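Local atomic coordinates of alpha-14 giardin (Giardia lamblia, PDB entry 3CHJ), a protein that binds calcium ions and, as an annexin, may act as a calcium-regulated structural element that links the phospholipid bilayer to the underlying axoneme. Residues S38-P41 / N42-R45; T297-K300 / G301-D305; Y196-A199 / D200-L204. One frame throughout, in Å; residues are numbered along the deposited sequence.

Contact 1: residues S38-P41 / N42-R45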
loop_
_atom_site.group_PDB
_atom_site.type_symbol
_atom_site.label_atom_id
_atom_site.label_comp_id
_atom_site.label_asym_id
_atom_site.label_seq_id
_atom_site.Cartn_x
_atom_site.Cartn_y
_atom_site.Cartn_z
ATOM N N SER A 38 5.210 -4.989 18.103
ATOM C CA SER A 38 6.204 -5.719 18.922
ATOM C C SER A 38 6.512 -7.133 18.445
ATOM O O SER A 38 7.531 -7.709 18.845
ATOM C CB SER A 38 5.731 -5.795 20.380
ATOM O OG SER A 38 5.724 -4.515 20.963
ATOM N N TYR A 39 5.631 -7.713 17.630
ATOM C CA TYR A 39 5.738 -9.123 17.225
ATOM C C TYR A 39 5.598 -9.288 15.710
ATOM O O TYR A 39 4.931 -8.475 15.066
ATOM C CB TYR A 39 4.669 -9.981 17.912
ATOM C CG TYR A 39 4.735 -9.960 19.418
ATOM C CD1 TYR A 39 5.645 -10.774 20.106
ATOM C CD2 TYR A 39 3.888 -9.136 20.158
ATOM C CE1 TYR A 39 5.699 -10.753 21.497
ATOM C CE2 TYR A 39 3.945 -9.105 21.547
ATOM C CZ TYR A 39 4.852 -9.918 22.205
ATOM O OH TYR A 39 4.890 -9.865 23.594
ATOM N N PRO A 40 6.229 -10.333 15.144
ATOM C CA PRO A 40 6.073 -10.594 13.711
ATOM C C PRO A 40 4.652 -11.060 13.366
ATOM O O PRO A 40 3.977 -11.636 14.209
ATOM C CB PRO A 40 7.091 -11.709 13.437
ATOM C CG PRO A 40 7.330 -12.354 14.741
ATOM C CD PRO A 40 7.138 -11.302 15.793
ATOM N N PRO A 41 4.183 -10.784 12.137
ATOM C CA PRO A 41 2.817 -11.132 11.731
ATOM C C PRO A 41 2.411 -12.589 11.942
ATOM O O PRO A 41 1.250 -12.856 12.259
ATOM C CB PRO A 41 2.804 -10.771 10.240
ATOM C CG PRO A 41 3.729 -9.617 10.177
ATOM C CD PRO A 41 4.871 -10.020 11.082
ATOM N N ASN A 42 3.339 -13.527 11.775
ATOM C CA ASN A 42 2.972 -14.929 11.948
ATOM C C ASN A 42 2.614 -15.246 13.389
ATOM O O ASN A 42 1.719 -16.051 13.638
ATOM C CB ASN A 42 4.060 -15.872 11.418
ATOM C CG ASN A 42 4.102 -15.914 9.893
ATOM O OD1 ASN A 42 3.060 -15.921 9.211
ATOM N ND2 ASN A 42 5.314 -15.954 9.345
ATOM N N GLN A 43 3.288 -14.581 14.319
ATOM C CA GLN A 43 2.986 -14.736 15.742
ATOM C C GLN A 43 1.674 -14.046 16.105
ATOM O O GLN A 43 0.921 -14.536 16.954
ATOM C CB GLN A 43 4.124 -14.207 16.619
ATOM C CG GLN A 43 5.418 -14.986 16.430
ATOM C CD GLN A 43 6.444 -14.777 17.536
ATOM O OE1 GLN A 43 6.315 -13.904 18.396
ATOM N NE2 GLN A 43 7.482 -15.602 17.510
ATOM N N LEU A 44 1.403 -12.898 15.481
ATOM C CA LEU A 44 0.122 -12.217 15.703
ATOM C C LEU A 44 -1.048 -13.065 15.204
ATOM O O LEU A 44 -2.097 -13.132 15.850
ATOM C CB LEU A 44 0.135 -10.843 15.030
ATOM C CG LEU A 44 1.183 -9.852 15.554
ATOM C CD1 LEU A 44 1.314 -8.617 14.633
ATOM C CD2 LEU A 44 0.889 -9.423 17.009
ATOM N N ARG A 45 -0.874 -13.713 14.051
ATOM C CA ARG A 45 -1.895 -14.632 13.575
ATOM C C ARG A 45 -2.048 -15.825 14.513
ATOM O O ARG A 45 -3.169 -16.244 14.776
ATOM C CB ARG A 45 -1.646 -15.091 12.139
ATOM C CG ARG A 45 -2.770 -16.006 11.626
ATOM C CD ARG A 45 -2.468 -16.578 10.258
ATOM N NE ARG A 45 -1.236 -17.367 10.259
ATOM C CZ ARG A 45 -0.710 -17.928 9.174
ATOM N NH1 ARG A 45 -1.305 -17.782 8.001
ATOM N NH2 ARG A 45 0.413 -18.624 9.266
#

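Contact 2: residues T297-K300 / G301-D305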
loop_
_atom_site.group_PDB
_atom_site.type_symbol
_atom_site.label_atom_id
_atom_site.label_comp_id
_atom_site.label_asym_id
_atom_site.label_seq_id
_atom_site.Cartn_x
_atom_site.Cartn_y
_atom_site.Cartn_z
ATOM N N THR A 297 -5.114 17.006 13.087
ATOM C CA THR A 297 -6.218 17.769 12.523
ATOM C C THR A 297 -7.301 16.862 11.958
ATOM O O THR A 297 -8.484 17.071 12.214
ATOM C CB THR A 297 -5.742 18.750 11.431
ATOM O OG1 THR A 297 -4.703 19.580 11.958
ATOM C CG2 THR A 297 -6.892 19.636 10.986
ATOM N N GLU A 298 -6.895 15.840 11.208
ATOM C CA GLU A 298 -7.834 15.015 10.458
ATOM C C GLU A 298 -8.529 13.970 11.306
ATOM O O GLU A 298 -9.678 13.634 11.051
ATOM C CB GLU A 298 -7.125 14.284 9.300
ATOM C CG GLU A 298 -6.419 15.166 8.267
ATOM C CD GLU A 298 -7.361 16.053 7.470
ATOM O OE1 GLU A 298 -8.552 15.690 7.318
ATOM O OE2 GLU A 298 -6.899 17.124 7.004
ATOM N N LEU A 299 -7.815 13.430 12.290
ATOM C CA LEU A 299 -8.297 12.278 13.046
ATOM C C LEU A 299 -8.379 12.573 14.540
ATOM O O LEU A 299 -7.415 13.028 15.148
ATOM C CB LEU A 299 -7.394 11.061 12.787
ATOM C CG LEU A 299 -7.175 10.588 11.330
ATOM C CD1 LEU A 299 -6.237 9.369 11.306
ATOM C CD2 LEU A 299 -8.486 10.273 10.614
ATOM N N LYS A 300 -9.539 12.320 15.127
ATOM C CA LYS A 300 -9.713 12.512 16.560
ATOM C C LYS A 300 -9.705 11.173 17.275
ATOM O O LYS A 300 -9.954 10.123 16.666
ATOM C CB LYS A 300 -11.025 13.249 16.858
ATOM C CG LYS A 300 -11.134 14.643 16.249
ATOM C CD LYS A 300 -10.132 15.613 16.845
ATOM C CE LYS A 300 -10.239 16.983 16.205
ATOM N NZ LYS A 300 -9.820 16.976 14.773
ATOM N N GLY A 301 -9.393 11.204 18.567
ATOM C CA GLY A 301 -9.492 10.025 19.406
ATOM C C GLY A 301 -8.455 8.956 19.149
ATOM O O GLY A 301 -7.400 9.217 18.543
ATOM N N VAL A 302 -8.753 7.771 19.652
ATOM C CA VAL A 302 -7.831 6.656 19.686
ATOM C C VAL A 302 -7.389 6.238 18.281
ATOM O O VAL A 302 -6.243 5.809 18.098
ATOM C CB VAL A 302 -8.399 5.451 20.501
ATOM C CG1 VAL A 302 -9.562 4.778 19.798
ATOM C CG2 VAL A 302 -7.286 4.471 20.875
ATOM N N TYR A 303 -8.276 6.368 17.309
ATOM C CA TYR A 303 -7.933 5.961 15.941
ATOM C C TYR A 303 -6.772 6.786 15.417
ATOM O O TYR A 303 -5.835 6.250 14.813
ATOM C CB TYR A 303 -9.155 6.048 15.007
ATOM C CG TYR A 303 -8.868 5.676 13.563
ATOM C CD1 TYR A 303 -8.606 4.359 13.207
ATOM C CD2 TYR A 303 -8.844 6.647 12.564
ATOM C CE1 TYR A 303 -8.348 4.013 11.880
ATOM C CE2 TYR A 303 -8.589 6.323 11.233
ATOM C CZ TYR A 303 -8.333 4.997 10.904
ATOM O OH TYR A 303 -8.066 4.692 9.589
ATOM N N GLY A 304 -6.830 8.094 15.622
ATOM C CA GLY A 304 -5.734 8.972 15.229
ATOM C C GLY A 304 -4.455 8.607 15.951
ATOM O O GLY A 304 -3.382 8.580 15.344
ATOM N N ASP A 305 -4.560 8.310 17.244
ATOM C CA ASP A 305 -3.387 7.925 18.028
ATOM C C ASP A 305 -2.783 6.632 17.497
ATOM O O ASP A 305 -1.565 6.488 17.452
ATOM C CB ASP A 305 -3.757 7.813 19.513
ATOM C CG ASP A 305 -4.080 9.181 20.139
ATOM O OD1 ASP A 305 -3.668 10.233 19.598
ATOM O OD2 ASP A 305 -4.763 9.187 21.187
#

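Contact 3: residues Y196-A199 / D200-L204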
loop_
_atom_site.group_PDB
_atom_site.type_symbol
_atom_site.label_atom_id
_atom_site.label_comp_id
_atom_site.label_asym_id
_atom_site.label_seq_id
_atom_site.Cartn_x
_atom_site.Cartn_y
_atom_site.Cartn_z
ATOM N N TYR A 196 9.843 -2.349 -15.420
ATOM C CA TYR A 196 11.197 -2.006 -14.935
ATOM C C TYR A 196 11.428 -2.524 -13.519
ATOM O O TYR A 196 10.523 -2.535 -12.674
ATOM C CB TYR A 196 11.430 -0.493 -14.940
ATOM C CG TYR A 196 12.034 0.057 -16.212
ATOM C CD1 TYR A 196 11.602 -0.366 -17.464
ATOM C CD2 TYR A 196 13.033 1.053 -16.151
ATOM C CE1 TYR A 196 12.158 0.175 -18.639
ATOM C CE2 TYR A 196 13.579 1.568 -17.299
ATOM C CZ TYR A 196 13.141 1.122 -18.536
ATOM O OH TYR A 196 13.706 1.674 -19.668
ATOM N N THR A 197 12.652 -2.968 -13.257
ATOM C CA THR A 197 13.092 -3.176 -11.892
ATOM C C THR A 197 13.272 -1.854 -11.144
ATOM O O THR A 197 13.407 -0.775 -11.764
ATOM C CB THR A 197 14.448 -3.933 -11.844
ATOM O OG1 THR A 197 15.447 -3.141 -12.494
ATOM C CG2 THR A 197 14.341 -5.278 -12.559
ATOM N N ARG A 198 13.318 -1.936 -9.816
ATOM C CA ARG A 198 13.595 -0.759 -8.989
ATOM C C ARG A 198 14.924 -0.107 -9.389
ATOM O O ARG A 198 14.985 1.106 -9.557
ATOM C CB ARG A 198 13.596 -1.113 -7.506
ATOM C CG ARG A 198 14.185 -0.020 -6.609
ATOM C CD ARG A 198 13.769 -0.135 -5.145
ATOM N NE ARG A 198 12.318 -0.054 -4.966
ATOM C CZ ARG A 198 11.558 -1.098 -4.655
ATOM N NH1 ARG A 198 12.109 -2.296 -4.460
ATOM N NH2 ARG A 198 10.245 -0.950 -4.500
ATOM N N ALA A 199 15.966 -0.921 -9.571
ATOM C CA ALA A 199 17.287 -0.367 -9.904
ATOM C C ALA A 199 17.263 0.355 -11.240
ATOM O O ALA A 199 17.781 1.484 -11.367
ATOM C CB ALA A 199 18.337 -1.479 -9.917
ATOM N N ASP A 200 16.649 -0.271 -12.244
ATOM C CA ASP A 200 16.527 0.363 -13.565
ATOM C C ASP A 200 15.634 1.602 -13.560
ATOM O O ASP A 200 15.910 2.567 -14.270
ATOM C CB ASP A 200 16.064 -0.628 -14.624
ATOM C CG ASP A 200 17.125 -1.663 -14.956
ATOM O OD1 ASP A 200 18.307 -1.401 -14.618
ATOM O OD2 ASP A 200 16.776 -2.707 -15.555
ATOM N N PHE A 201 14.553 1.560 -12.779
ATOM C CA PHE A 201 13.664 2.716 -12.708
ATOM C C PHE A 201 14.369 3.906 -12.035
ATOM O O PHE A 201 14.240 5.068 -12.493
ATOM C CB PHE A 201 12.346 2.378 -11.994
ATOM C CG PHE A 201 11.327 3.454 -12.135
ATOM C CD1 PHE A 201 10.526 3.519 -13.267
ATOM C CD2 PHE A 201 11.234 4.461 -11.167
ATOM C CE1 PHE A 201 9.577 4.544 -13.414
ATOM C CE2 PHE A 201 10.312 5.500 -11.311
ATOM C CZ PHE A 201 9.481 5.538 -12.440
ATOM N N ARG A 202 15.116 3.616 -10.968
ATOM C CA ARG A 202 15.889 4.657 -10.297
ATOM C C ARG A 202 16.907 5.256 -11.267
ATOM O O ARG A 202 17.028 6.479 -11.357
ATOM C CB ARG A 202 16.543 4.135 -9.024
ATOM C CG ARG A 202 15.535 3.927 -7.885
ATOM C CD ARG A 202 16.154 3.316 -6.646
ATOM N NE ARG A 202 17.335 4.067 -6.191
ATOM C CZ ARG A 202 17.290 5.208 -5.501
ATOM N NH1 ARG A 202 16.126 5.771 -5.182
ATOM N NH2 ARG A 202 18.418 5.807 -5.137
ATOM N N GLN A 203 17.561 4.397 -12.041
ATOM C CA GLN A 203 18.533 4.863 -13.031
ATOM C C GLN A 203 17.845 5.759 -14.054
ATOM O O GLN A 203 18.316 6.865 -14.338
ATOM C CB GLN A 203 19.245 3.675 -13.691
ATOM C CG GLN A 203 20.392 4.039 -14.610
ATOM C CD GLN A 203 21.068 2.823 -15.212
ATOM O OE1 GLN A 203 21.035 1.725 -14.651
ATOM N NE2 GLN A 203 21.670 3.015 -16.391
ATOM N N LEU A 204 16.716 5.295 -14.605
ATOM C CA LEU A 204 15.962 6.076 -15.587
ATOM C C LEU A 204 15.538 7.457 -15.037
ATOM O O LEU A 204 15.615 8.467 -15.731
ATOM C CB LEU A 204 14.726 5.292 -16.063
ATOM C CG LEU A 204 13.997 5.938 -17.249
ATOM C CD1 LEU A 204 14.766 5.719 -18.579
ATOM C CD2 LEU A 204 12.559 5.406 -17.332
HETATM O O HOH W 1 14.270 -3.232 -15.758
#

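Contact 1: residues S38-P41 / N42-R45
Gln-43 runs across Tyr-39 at about a right angle and brings its amide oxygen, OE1, to 3.6 Å from CD1 on the tyrosine ring. Ring and amide planes are 34° apart, so the two flat groups neither stack nor stand square to each other. On the way to this meeting the glutamine passes Pro-40, whose CG lies 3.7 Å from Gln-43 CG; the methylene and the amide carbon both lean on the pyrrolidine ring, and OE1 carries on to the tyrosine. The torsions explain the path: CG sits opposite the carbonyl carbon and beside the backbone N (chi1 -63°), and the chain then extends back past the start of the helix. Both ends of the amide are used by the C-terminal tail, OE1 accepting from Met-321 N and NE2 bonding Ser-320 OG, which suits a residue with one donor and one acceptor.

Here the chain turns from helix 31-38 into helix 41-55, with Pro-40 as N-cap. The residue before the cap, Tyr-39, and the fourth after it, Leu-44, form a hydrophobic staple: Tyr-39 CB meets Leu-44 CD2 at 3.9 Å. Proline suits the first helical place, held by Pro-41, because its nitrogen has no hydrogen to give, and amides of the first turn have no preceding helical carbonyl to bond. Pro-40 O takes the first full helical bond, from Leu-44 N at 3.1 Å in the carbonyl plane, plus a weak one from Gln-43 N. The next bond in the series runs from Arg-45 N to Pro-41 O at 2.9 Å.

Leu-44 is the buried member, its CD1 3.6 Å from Tyr-39 O, a carbonyl that also receives a weak hydrogen bond from Arg-274. The outer end of the tyrosine leads away from the new helix, and the side chain rests against Leu-319 and Met-321.

Contact 2: residues T297-K300 / G301-D305
Leu-299 holds its isobutyl fork against one side of the Tyr-303 ring, with CD1 3.8 Å from Tyr-303 CE2. Its other methyl, CD2, comes to the ring's edge, in the ring plane, 4.0 Å from the same CE2. The leucine is the first residue to leave helix 291-298, and its side chain turns back toward the helix that follows. Nearer the backbone, Leu-299 CB lies 3.6 Å from Gly-304 CA. Glycine suits that place because a beta carbon there would point at the loop and run into Leu-299 O.

Lys-300 and Gly-301 make the bend itself, and their contact is mainly that of chain neighbours. The lysine side chain heads away from the new helix, a fitting course for a long charged chain at an exposed position. Gly-301 has a positive phi of 71°, a backbone shape that favours glycine, and its O accepts from Asp-305 N at 3.3 Å in the turn that follows.

Tyr-303 has CG opposite its backbone N (chi1 178°), which carries the ring to Leu-299 and its hydroxyl onward to a hydrogen bond with Asn-266 OD1. Within the fourth annexin repeat, Leu-265 of helix 262-272 touches both Leu-299 and Tyr-303; from far earlier in the chain, Asp-70 and Leu-74 of helix 69-78 also meet the tyrosine.

Contact 3: residues Y196-A199 / D200-L204
Thr-197 turns its hydroxyl onto the first turn of helix 198-211, where OG1 accepts from Asp-200 N at 3.1 Å. OG1 occupies the crowded position between the backbone N and the carbonyl carbon (chi1 62°), and from there it faces the amide of Asp-200 nearly head-on, the N-H...O angle being 161°. Threonine suits an N-cap because its short side chain keeps the hydroxyl close to the backbone, within reach of the first-turn N-H. Asp-200 answers through water 1, which accepts from Thr-197 N at 3.0 Å and donates to Asp-200 OD2 at 2.6 Å. The same oxygen accepts from Arg-160 N, so OD2 of this buried carboxylate accepts two hydrogen bonds, and its negative sign near the helix start would probably favour the dipole.

Tyr-196 has an unusual first torsion (chi1 -91°), well off a staggered value. The ring thereby lies along the new helix: CD2 is 3.7 Å from Phe-201 N, which sits at the ring's edge, and CE2 is 4.0 Å from Leu-204 CD2, the two side chains crossing at about a right angle. Its hydroxyl goes on to Asp-168 OD2.

Arg-198 and Arg-202 lie side by side and point the same way, touching through methylenes, CG of Arg-198 to CD of Arg-202. Both chains bend at chi3 but in opposite senses, and each head has its own partners: Phe-239 O and Glu-112 for Arg-198, Tyr-241 O for Arg-202. Arg-198 also makes a cation-pi contact with the Phe-239 ring and Arg-202 with that of Tyr-241.

Tyr-196 CB also meets Phe-201 CB at 4.2 Å. The residue before the cap and the fourth after it, meeting in this way, form a hydrophobic staple, here beside a threonine N-cap and a water-mediated link from Thr-197 N to Asp-200, in place of a capping box's direct return bond.

In the fold
All three contacts lie where one helix ends and the next begins, at 31-38/41-55, 291-298/301-310 and 186-195/198-211, and each has its centre about 19 to 20 Å from the centre of the chain. Contact 1 is a surface contact, whereas contacts 2 and 3 are partly buried. Contacts 1 and 3 share a hydrophobic staple, but a proline holds the N-cap of contact 1, a threonine with a side-chain capping bond that of contact 3. Contact 2 relies on glycines and leucine-tyrosine packing instead. Side-chain polarity is turned toward the C-terminal tail in contact 1 and toward several neighbouring helices and loops in contact 3. The centres of contacts 2 and 3 are about 37 Å apart, on opposite sides of the chain's centre.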